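Local coordinates for magnetosome membrane protein MamB, putative Co/Zn/Cd cation transporter. Cation diffusion facilitator family (Desulfamplus magnetovallimortis, PDB 6QFJ) that probably helps move divalent metal cations across the magnetosome membrane as a cation diffusion facilitator, here represented by its cytosolic C-terminal domain, at residues A[29-33]-A[34-38]; A[48-51]-A[52-56]; A[58-61]-A[62-66]. All coordinates share one frame; numbering follows the deposited sequence.

Interaction 1 of 3, residues A[29-33]-A[34-38]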
ATOM      1  N   ARG A  29       4.267  -9.166   7.792  1.00 53.50           N
ATOM      2  CA  ARG A  29       4.838 -10.210   8.606  1.00 56.93           C
ATOM      3  C   ARG A  29       6.331 -10.280   8.417  1.00 57.37           C
ATOM      4  O   ARG A  29       6.885  -9.767   7.440  1.00 50.19           O
ATOM      5  CB  ARG A  29       4.209 -11.562   8.302  1.00 63.07           C
ATOM      6  CG  ARG A  29       4.563 -12.127   6.959  1.00 64.80           C
ATOM      7  CD  ARG A  29       3.771 -13.390   6.664  1.00 67.70           C
ATOM      8  NE  ARG A  29       2.406 -13.065   6.344  1.00 67.11           N
ATOM      9  CZ  ARG A  29       2.028 -12.623   5.163  1.00 71.64           C
ATOM     10  NH1 ARG A  29       2.926 -12.472   4.192  1.00 77.47           N
ATOM     11  NH2 ARG A  29       0.764 -12.319   4.960  1.00 75.08           N
ATOM     12  N   GLU A  30       6.967 -10.956   9.362  1.00 58.41           N
ATOM     13  CA  GLU A  30       8.405 -11.094   9.337  1.00 57.82           C
ATOM     14  C   GLU A  30       8.745 -12.430   8.758  1.00 59.26           C
ATOM     15  O   GLU A  30       8.224 -13.428   9.175  1.00 66.51           O
ATOM     16  CB  GLU A  30       9.043 -10.987  10.691  1.00 60.28           C
ATOM     17  CG  GLU A  30       8.596  -9.732  11.381  1.00 61.46           C
ATOM     18  CD  GLU A  30       9.282  -9.508  12.718  1.00 68.30           C
ATOM     19  OE1 GLU A  30       8.642  -9.842  13.718  1.00 72.38           O
ATOM     20  OE2 GLU A  30      10.429  -9.015  12.801  1.00 70.09           O
ATOM     21  N   LEU A  31       9.615 -12.417   7.778  1.00 59.22           N
ATOM     22  CA  LEU A  31      10.251 -13.599   7.277  1.00 63.45           C
ATOM     23  C   LEU A  31      11.779 -13.471   7.450  1.00 62.94           C
ATOM     24  O   LEU A  31      12.448 -12.928   6.585  1.00 58.11           O
ATOM     25  CB  LEU A  31       9.848 -13.853   5.804  1.00 66.98           C
ATOM     26  CG  LEU A  31      10.392 -15.224   5.330  1.00 76.26           C
ATOM     27  CD1 LEU A  31       9.386 -16.307   5.719  1.00 78.44           C
ATOM     28  CD2 LEU A  31      10.721 -15.280   3.838  1.00 76.15           C
ATOM     29  N   GLY A  32      12.331 -14.063   8.532  1.00 60.13           N
ATOM     30  CA  GLY A  32      13.652 -13.753   8.999  1.00 56.71           C
ATOM     31  C   GLY A  32      13.763 -12.237   9.167  1.00 55.31           C
ATOM     32  O   GLY A  32      12.906 -11.610   9.798  1.00 58.40           O
ATOM     33  N   GLN A  33      14.760 -11.647   8.527  1.00 50.90           N
ATOM     34  CA  GLN A  33      15.047 -10.260   8.635  1.00 49.85           C
ATOM     35  C   GLN A  33      14.256  -9.440   7.591  1.00 47.28           C
ATOM     36  O   GLN A  33      14.527  -8.276   7.441  1.00 48.94           O
ATOM     37  CB  GLN A  33      16.530 -10.012   8.454  1.00 48.95           C
ATOM     38  CG  GLN A  33      17.345 -10.552   9.582  1.00 53.43           C
ATOM     39  CD  GLN A  33      18.809 -10.212   9.455  1.00 50.44           C
ATOM     40  OE1 GLN A  33      19.218  -9.056   9.508  1.00 47.96           O
ATOM     41  NE2 GLN A  33      19.604 -11.230   9.262  1.00 53.40           N
ATOM     42  N   VAL A  34      13.412 -10.084   6.792  1.00 45.71           N
ATOM     43  CA  VAL A  34      12.667  -9.418   5.739  1.00 43.05           C
ATOM     44  C   VAL A  34      11.269  -9.168   6.236  1.00 42.88           C
ATOM     45  O   VAL A  34      10.621 -10.073   6.689  1.00 44.86           O
ATOM     46  CB  VAL A  34      12.560 -10.187   4.360  1.00 43.27           C
ATOM     47  CG1 VAL A  34      11.863  -9.277   3.363  1.00 41.73           C
ATOM     48  CG2 VAL A  34      13.931 -10.534   3.808  1.00 42.12           C
ATOM     49  N   LEU A  35      10.815  -7.925   6.118  1.00 42.66           N
ATOM     50  CA  LEU A  35       9.447  -7.596   6.321  1.00 44.02           C
ATOM     51  C   LEU A  35       8.634  -7.706   5.031  1.00 43.25           C
ATOM     52  O   LEU A  35       8.920  -7.012   4.031  1.00 41.59           O
ATOM     53  CB  LEU A  35       9.331  -6.196   6.857  1.00 45.33           C
ATOM     54  CG  LEU A  35       9.623  -6.087   8.332  1.00 54.64           C
ATOM     55  CD1 LEU A  35       9.681  -4.611   8.693  1.00 53.59           C
ATOM     56  CD2 LEU A  35       8.531  -6.806   9.143  1.00 63.95           C
ATOM     57  N   GLU A  36       7.613  -8.542   5.074  1.00 44.01           N
ATOM     58  CA  GLU A  36       6.685  -8.718   3.954  1.00 46.18           C
ATOM     59  C   GLU A  36       5.412  -7.916   4.146  1.00 42.07           C
ATOM     60  O   GLU A  36       4.704  -8.091   5.137  1.00 42.75           O
ATOM     61  CB  GLU A  36       6.321 -10.179   3.777  1.00 48.78           C
ATOM     62  CG  GLU A  36       7.452 -10.931   3.084  1.00 59.86           C
ATOM     63  CD  GLU A  36       7.299 -12.426   3.047  1.00 64.45           C
ATOM     64  OE1 GLU A  36       6.382 -12.936   3.702  1.00 65.49           O
ATOM     65  OE2 GLU A  36       8.141 -13.050   2.374  1.00 67.11           O
ATOM     66  N   PHE A  37       5.131  -7.054   3.199  1.00 36.07           N
ATOM     67  CA  PHE A  37       3.900  -6.243   3.255  1.00 34.45           C
ATOM     68  C   PHE A  37       2.938  -6.645   2.152  1.00 34.85           C
ATOM     69  O   PHE A  37       3.356  -6.882   1.004  1.00 36.87           O
ATOM     70  CB  PHE A  37       4.204  -4.782   3.111  1.00 32.34           C
ATOM     71  CG  PHE A  37       4.919  -4.213   4.286  1.00 34.15           C
ATOM     72  CD1 PHE A  37       6.317  -4.217   4.325  1.00 33.23           C
ATOM     73  CD2 PHE A  37       4.223  -3.607   5.295  1.00 36.64           C
ATOM     74  CE1 PHE A  37       6.965  -3.690   5.390  1.00 36.07           C
ATOM     75  CE2 PHE A  37       4.901  -3.065   6.379  1.00 40.11           C
ATOM     76  CZ  PHE A  37       6.270  -3.137   6.443  1.00 37.31           C
ATOM     77  N   GLU A  38       1.664  -6.789   2.520  1.00 36.25           N
ATOM     78  CA  GLU A  38       0.550  -6.960   1.579  1.00 35.55           C
ATOM     79  C   GLU A  38      -0.345  -5.792   1.745  1.00 32.11           C
ATOM     80  O   GLU A  38      -0.898  -5.555   2.851  1.00 34.84           O
ATOM     81  CB  GLU A  38      -0.214  -8.258   1.846  1.00 41.59           C
ATOM     82  CG  GLU A  38       0.637  -9.482   1.496  1.00 48.28           C
ATOM     83  CD  GLU A  38       0.059 -10.792   1.972  1.00 55.82           C
ATOM     84  OE1 GLU A  38      -0.579 -10.842   3.029  1.00 61.87           O
ATOM     85  OE2 GLU A  38       0.285 -11.781   1.288  1.00 64.83           O
TER
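Arg29 reaches Glu36 and Glu38 because its CG sits between the backbone N and the carbonyl carbon (chi1 70°) and its chain bends at chi3 (74°). The guanidinium thus lies along strand 34-38 and meets both carboxylates at its edge. Arg29 NH2 gives a hydrogen bond to Glu38 OE1 at 2.8 Å, part of a salt bridge. The donor comes from above the carboxylate plane, and the two flat groups are turned 82° apart. Arg29 NH1 makes a longer salt bridge to Glu36 OE1, 3.5 Å. One arginine thus serves two acids on the same face of the sheet. With an alanine at Glu38, Arg29 NH2 would probably lose its charged mate and the guanidinium would be freer to turn. The other carboxylate oxygen of Glu36, OE2, lies 3.7 Å from Leu31 CD2. On the other face, Glu30 CG rests against Leu35 CD2 at 3.7 Å, side by side; Leu35 also packs on Met3 and Tyr6 of helix 2-15. Arg29 and Glu36 exchange two backbone hydrogen bonds, as do Leu31 and Val34. Gly32 and Gln33 fill the corners of a type II' turn, which makes strands 22-31 and 34-43 an antiparallel beta hairpin with a two-residue loop.

Interaction 2 of 3, residues A[48-51]-A[52-56]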
ATOM      1  N   THR A  48      -6.839   2.923 -15.697  1.00 35.17           N
ATOM      2  CA  THR A  48      -6.290   2.032 -16.751  1.00 35.56           C
ATOM      3  C   THR A  48      -5.232   1.135 -16.143  1.00 33.67           C
ATOM      4  O   THR A  48      -4.788   1.321 -14.988  1.00 28.36           O
ATOM      5  CB  THR A  48      -5.576   2.866 -17.818  1.00 38.27           C
ATOM      6  OG1 THR A  48      -4.560   3.661 -17.181  1.00 36.14           O
ATOM      7  CG2 THR A  48      -6.573   3.772 -18.562  1.00 39.76           C
ATOM      8  N   VAL A  49      -4.780   0.204 -16.945  1.00 35.98           N
ATOM      9  CA  VAL A  49      -3.739  -0.734 -16.524  1.00 40.38           C
ATOM     10  C   VAL A  49      -2.411  -0.026 -16.225  1.00 35.70           C
ATOM     11  O   VAL A  49      -1.725  -0.324 -15.247  1.00 36.44           O
ATOM     12  CB  VAL A  49      -3.541  -1.829 -17.628  1.00 44.64           C
ATOM     13  CG1 VAL A  49      -2.254  -2.603 -17.422  1.00 47.26           C
ATOM     14  CG2 VAL A  49      -4.725  -2.793 -17.626  1.00 47.06           C
ATOM     15  N   THR A  50      -2.090   0.959 -17.052  1.00 34.36           N
ATOM     16  CA  THR A  50      -0.898   1.731 -16.858  1.00 34.52           C
ATOM     17  C   THR A  50      -0.941   2.529 -15.557  1.00 31.73           C
ATOM     18  O   THR A  50       0.007   2.509 -14.777  1.00 31.65           O
ATOM     19  CB  THR A  50      -0.708   2.680 -18.024  1.00 41.09           C
ATOM     20  OG1 THR A  50      -0.543   1.907 -19.219  1.00 42.22           O
ATOM     21  CG2 THR A  50       0.564   3.476 -17.820  1.00 47.02           C
ATOM     22  N   THR A  51      -2.055   3.211 -15.289  1.00 31.26           N
ATOM     23  CA  THR A  51      -2.162   3.965 -14.049  1.00 29.48           C
ATOM     24  C   THR A  51      -2.038   3.037 -12.864  1.00 27.52           C
ATOM     25  O   THR A  51      -1.460   3.385 -11.858  1.00 28.52           O
ATOM     26  CB  THR A  51      -3.534   4.669 -14.018  1.00 32.05           C
ATOM     27  OG1 THR A  51      -3.609   5.524 -15.148  1.00 35.58           O
ATOM     28  CG2 THR A  51      -3.783   5.448 -12.736  1.00 28.65           C
ATOM     29  N   GLY A  52      -2.694   1.852 -12.955  1.00 26.47           N
ATOM     30  CA  GLY A  52      -2.639   0.872 -11.855  1.00 25.29           C
ATOM     31  C   GLY A  52      -1.220   0.444 -11.552  1.00 25.99           C
ATOM     32  O   GLY A  52      -0.786   0.440 -10.388  1.00 22.49           O
ATOM     33  N   GLU A  53      -0.458   0.176 -12.601  1.00 27.65           N
ATOM     34  CA  GLU A  53       0.964  -0.136 -12.444  0.50 30.53           C
ATOM     35  C   GLU A  53       1.779   1.040 -11.851  1.00 28.34           C
ATOM     36  O   GLU A  53       2.579   0.860 -10.914  1.00 25.45           O
ATOM     37  CB  GLU A  53       1.534  -0.605 -13.800  0.50 34.65           C
ATOM     38  CG  GLU A  53       1.062  -2.064 -14.135  0.50 37.42           C
ATOM     39  CD  GLU A  53       1.249  -3.160 -13.034  0.50 36.55           C
ATOM     40  OE1 GLU A  53       0.229  -3.861 -12.775  0.50 37.44           O
ATOM     41  OE2 GLU A  53       2.345  -3.341 -12.428  0.50 37.78           O
ATOM     42  N   ARG A  54       1.512   2.241 -12.325  1.00 26.87           N
ATOM     43  CA  ARG A  54       2.083   3.435 -11.727  1.00 24.73           C
ATOM     44  C   ARG A  54       1.675   3.640 -10.245  1.00 25.90           C
ATOM     45  O   ARG A  54       2.536   3.924  -9.397  1.00 23.54           O
ATOM     46  CB  ARG A  54       1.849   4.585 -12.642  1.00 26.64           C
ATOM     47  CG  ARG A  54       2.738   4.501 -13.885  1.00 28.23           C
ATOM     48  CD  ARG A  54       2.094   5.506 -14.795  1.00 30.43           C
ATOM     49  NE  ARG A  54       2.840   5.513 -16.049  1.00 37.63           N
ATOM     50  CZ  ARG A  54       2.505   6.213 -17.105  1.00 40.56           C
ATOM     51  NH1 ARG A  54       1.437   6.983 -17.070  1.00 43.27           N
ATOM     52  NH2 ARG A  54       3.245   6.141 -18.191  1.00 45.68           N
ATOM     53  N   ILE A  55       0.442   3.356  -9.860  1.00 23.65           N
ATOM     54  CA  ILE A  55       0.108   3.456  -8.408  1.00 23.32           C
ATOM     55  C   ILE A  55       0.856   2.410  -7.589  1.00 23.33           C
ATOM     56  O   ILE A  55       1.320   2.688  -6.434  1.00 23.76           O
ATOM     57  CB  ILE A  55      -1.404   3.265  -8.213  1.00 24.12           C
ATOM     58  CG1 ILE A  55      -2.134   4.471  -8.754  1.00 24.39           C
ATOM     59  CG2 ILE A  55      -1.774   3.045  -6.743  1.00 22.39           C
ATOM     60  CD1 ILE A  55      -3.599   4.265  -8.936  1.00 21.86           C
ATOM     61  N   LYS A  56       0.970   1.165  -8.121  1.00 22.71           N
ATOM     62  CA  LYS A  56       1.748   0.107  -7.366  1.00 23.66           C
ATOM     63  C   LYS A  56       3.181   0.473  -7.151  1.00 24.25           C
ATOM     64  O   LYS A  56       3.724   0.271  -6.086  1.00 25.98           O
ATOM     65  CB  LYS A  56       1.735  -1.226  -8.087  1.00 26.99           C
ATOM     66  CG  LYS A  56       0.335  -1.770  -8.149  1.00 28.69           C
ATOM     67  CD  LYS A  56       0.304  -3.116  -8.818  1.00 33.58           C
ATOM     68  CE  LYS A  56      -1.120  -3.617  -8.750  1.00 35.32           C
ATOM     69  NZ  LYS A  56      -1.248  -4.868  -9.534  1.00 45.60           N
TER
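Thr50 and Arg54 meet one turn apart at the N-terminal end of helix 49-66, the helix of a beta-alpha-beta unit. Arg54 can be followed outward. Arg54 CB lies 3.5 Å from Thr50 O and also near Thr51 O. CG stays near the same Thr50 carbonyl oxygen, and CD passes it towards the threonine methyl. From there the extended chain runs beside the Thr50 side chain, pointing the same way. Arg54 NE is 3.5 Å from Thr50 CG2. At the tip, Arg54 CZ is 3.4 Å from Thr50 CG2, which sits over the centre of one guanidinium face; NH1 and NH2 are slightly farther from it. Thr50 CG2 is anti to the backbone N, which leaves the methyl on the Arg54 side. One residue on, Ile55 CG1 lies near Thr51 O. Ile55 CD1 lies 4.0 Å from Thr51 CG2, and the two side chains cross. Backbone bonds from Gly52, Glu53, Arg54 and Ile55 to the carbonyls four residues earlier hold the turns together. Lys56 reaches over to Val75 and Leu77 of strand 71-79. The helix start is closed by Thr48 at the N-cap: Thr48 OG1 accepts a hydrogen bond from Thr51 N at 3.2 Å, with an N-H...O angle of 167°.

Interaction 3 of 3, residues A[58-61]-A[62-66]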
ATOM      1  N   GLU A  58       4.212   3.673  -6.914  1.00 28.38           N
ATOM      2  CA  GLU A  58       4.196   4.699  -5.802  1.00 28.54           C
ATOM      3  C   GLU A  58       4.086   4.104  -4.460  1.00 25.31           C
ATOM      4  O   GLU A  58       4.750   4.550  -3.493  1.00 28.24           O
ATOM      5  CB  GLU A  58       3.018   5.722  -5.927  1.00 31.14           C
ATOM      6  CG  GLU A  58       3.246   6.886  -6.881  1.00 40.86           C
ATOM      7  CD  GLU A  58       2.091   7.977  -6.883  1.00 50.01           C
ATOM      8  OE1 GLU A  58       1.005   7.703  -6.276  1.00 45.44           O
ATOM      9  OE2 GLU A  58       2.298   9.125  -7.433  1.00 55.29           O
ATOM     10  N   VAL A  59       3.220   3.084  -4.334  1.00 24.08           N
ATOM     11  CA  VAL A  59       3.096   2.421  -3.031  1.00 26.00           C
ATOM     12  C   VAL A  59       4.365   1.740  -2.566  1.00 24.98           C
ATOM     13  O   VAL A  59       4.786   1.787  -1.391  1.00 23.20           O
ATOM     14  CB  VAL A  59       1.978   1.360  -3.028  1.00 28.33           C
ATOM     15  CG1 VAL A  59       2.010   0.533  -1.755  1.00 27.96           C
ATOM     16  CG2 VAL A  59       0.697   2.062  -3.177  1.00 30.82           C
ATOM     17  N   ASN A  60       5.024   1.139  -3.509  1.00 27.77           N
ATOM     18  CA  ASN A  60       6.275   0.463  -3.243  1.00 27.73           C
ATOM     19  C   ASN A  60       7.352   1.479  -2.783  1.00 28.55           C
ATOM     20  O   ASN A  60       8.086   1.225  -1.835  1.00 29.78           O
ATOM     21  CB  ASN A  60       6.761  -0.172  -4.552  1.00 30.29           C
ATOM     22  CG  ASN A  60       7.985  -1.058  -4.356  1.00 37.72           C
ATOM     23  OD1 ASN A  60       9.089  -0.691  -4.747  1.00 44.22           O
ATOM     24  ND2 ASN A  60       7.784  -2.230  -3.812  1.00 43.60           N
ATOM     25  N   GLN A  61       7.407   2.628  -3.444  1.00 25.47           N
ATOM     26  CA  GLN A  61       8.333   3.695  -3.080  1.00 23.57           C
ATOM     27  C   GLN A  61       8.072   4.139  -1.648  1.00 23.62           C
ATOM     28  O   GLN A  61       8.981   4.288  -0.834  1.00 21.80           O
ATOM     29  CB  GLN A  61       8.108   4.850  -4.079  1.00 24.83           C
ATOM     30  CG  GLN A  61       9.075   6.039  -3.919  1.00 26.16           C
ATOM     31  CD  GLN A  61       8.822   6.908  -2.736  1.00 25.96           C
ATOM     32  OE1 GLN A  61       7.689   7.276  -2.423  1.00 25.36           O
ATOM     33  NE2 GLN A  61       9.917   7.270  -2.024  1.00 28.46           N
ATOM     34  N   ILE A  62       6.818   4.319  -1.313  1.00 23.72           N
ATOM     35  CA  ILE A  62       6.483   4.736   0.077  1.00 24.05           C
ATOM     36  C   ILE A  62       6.984   3.793   1.100  1.00 24.39           C
ATOM     37  O   ILE A  62       7.680   4.177   2.051  1.00 27.23           O
ATOM     38  CB  ILE A  62       4.957   4.946   0.205  1.00 24.45           C
ATOM     39  CG1 ILE A  62       4.551   6.115  -0.650  1.00 24.78           C
ATOM     40  CG2 ILE A  62       4.575   5.155   1.651  1.00 23.18           C
ATOM     41  CD1 ILE A  62       3.070   6.261  -0.892  1.00 27.37           C
ATOM     42  N   ILE A  63       6.734   2.495   0.869  1.00 26.10           N
ATOM     43  CA  ILE A  63       7.201   1.513   1.834  1.00 27.00           C
ATOM     44  C   ILE A  63       8.699   1.473   1.951  1.00 29.21           C
ATOM     45  O   ILE A  63       9.255   1.505   3.079  1.00 33.71           O
ATOM     46  CB  ILE A  63       6.603   0.147   1.553  1.00 28.70           C
ATOM     47  CG1 ILE A  63       5.138   0.250   1.839  1.00 33.84           C
ATOM     48  CG2 ILE A  63       7.261  -0.917   2.471  1.00 30.98           C
ATOM     49  CD1 ILE A  63       4.379  -0.948   1.434  1.00 38.81           C
ATOM     50  N   LYS A  64       9.390   1.419   0.813  1.00 30.14           N
ATOM     51  CA  LYS A  64      10.839   1.404   0.836  1.00 32.20           C
ATOM     52  C   LYS A  64      11.430   2.629   1.551  1.00 30.44           C
ATOM     53  O   LYS A  64      12.465   2.542   2.201  1.00 32.62           O
ATOM     54  CB  LYS A  64      11.378   1.411  -0.595  1.00 34.16           C
ATOM     55  CG  LYS A  64      10.948   0.257  -1.429  1.00 35.48           C
ATOM     56  CD  LYS A  64      11.308  -1.023  -0.770  1.00 39.39           C
ATOM     57  CE  LYS A  64      11.224  -2.139  -1.788  1.00 42.66           C
ATOM     58  NZ  LYS A  64      11.357  -3.449  -1.101  1.00 43.31           N
ATOM     59  N   GLU A  65      10.789   3.776   1.415  1.00 28.01           N
ATOM     60  CA  GLU A  65      11.271   4.926   2.096  1.00 30.18           C
ATOM     61  C   GLU A  65      11.029   4.855   3.589  1.00 30.20           C
ATOM     62  O   GLU A  65      11.878   5.252   4.382  1.00 34.97           O
ATOM     63  CB  GLU A  65      10.671   6.233   1.557  1.00 29.12           C
ATOM     64  CG  GLU A  65      11.229   7.463   2.293  1.00 30.56           C
ATOM     65  CD  GLU A  65      10.736   8.793   1.691  1.00 35.44           C
ATOM     66  OE1 GLU A  65      10.352   8.816   0.514  1.00 33.44           O
ATOM     67  OE2 GLU A  65      10.773   9.849   2.392  1.00 33.34           O
ATOM     68  N   ILE A  66       9.867   4.399   3.997  1.00 30.73           N
ATOM     69  CA  ILE A  66       9.548   4.370   5.448  1.00 32.52           C
ATOM     70  C   ILE A  66      10.244   3.280   6.225  1.00 32.37           C
ATOM     71  O   ILE A  66      10.687   3.501   7.342  1.00 38.15           O
ATOM     72  CB  ILE A  66       8.031   4.264   5.625  1.00 35.51           C
ATOM     73  CG1 ILE A  66       7.435   5.532   5.100  1.00 37.92           C
ATOM     74  CG2 ILE A  66       7.646   4.033   7.089  1.00 38.20           C
ATOM     75  CD1 ILE A  66       6.032   5.777   5.514  1.00 43.26           C
TER
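Gln61 and Glu65 make the one side-chain hydrogen bond between 58-61 and 62-66. Gln61 NE2 donates to Glu65 OE1 at 3.0 Å, with an N-H...O angle of 158°. The oxygen lies in the Gln61 amide plane and uses its anti lone pair, away from OE2. The two side chains run side by side, but their amide and carboxylate planes are 64° apart. Gln61 CG is anti to the backbone N, and a bend at chi2 (-74°) turns the amide along the helix towards Glu65.

The backbone N-H groups of Ile62, Ile63, Lys64 and Glu65 donate to the carbonyl oxygens of Glu58, Val59, Asn60 and Gln61, respectively; the Lys64 N to Asn60 O bond is 3.0 Å.

Apolar contacts lie on the inner side. Val59 CG1 meets Ile63 CD1 at 4.2 Å. Ile63 also packs on Phe37 and Ile39 of strand 34-43, and Ile62 on Val13 and Leu14 of helix 2-15.

Among mixed contacts, Ile62 CG1 lies 3.3 Å from Glu58 O, and Asn60 OD1 3.9 Å from Lys64 CG. Lys64 NZ is hydrogen-bonded to Ser71 OG, and Glu58 OE1 to Ser19 OG.

The result is an amphipathic helix in the beta-alpha-beta unit joining strands 34-43 and 71-79. On its outer side, the neutral Gln61 amide gives Glu65 OE1 one donor without cancelling its charge, and probably limits the turning of both ends.

The three interactions follow one another along the chain, all within the zinc-transporter-type dimerisation domain. Interaction 1 is the turn end of the hairpin of strands 22-31 and 34-43. Interactions 2 and 3 are successive parts of helix 49-66, with centres about 15 Å apart; they adjoin in sequence and make no other touch. Of these two, only interaction 3 touches interaction 1: Phe37 CD1 packs on Ile63 CG2 at 3.9 Å; the centres of interactions 1 and 3 are about 15 Å apart. Interaction 2 lies on the opposite side of the chain's centre from interaction 1. Their centres are about 24 Å apart and their nearest atoms about 10 Å.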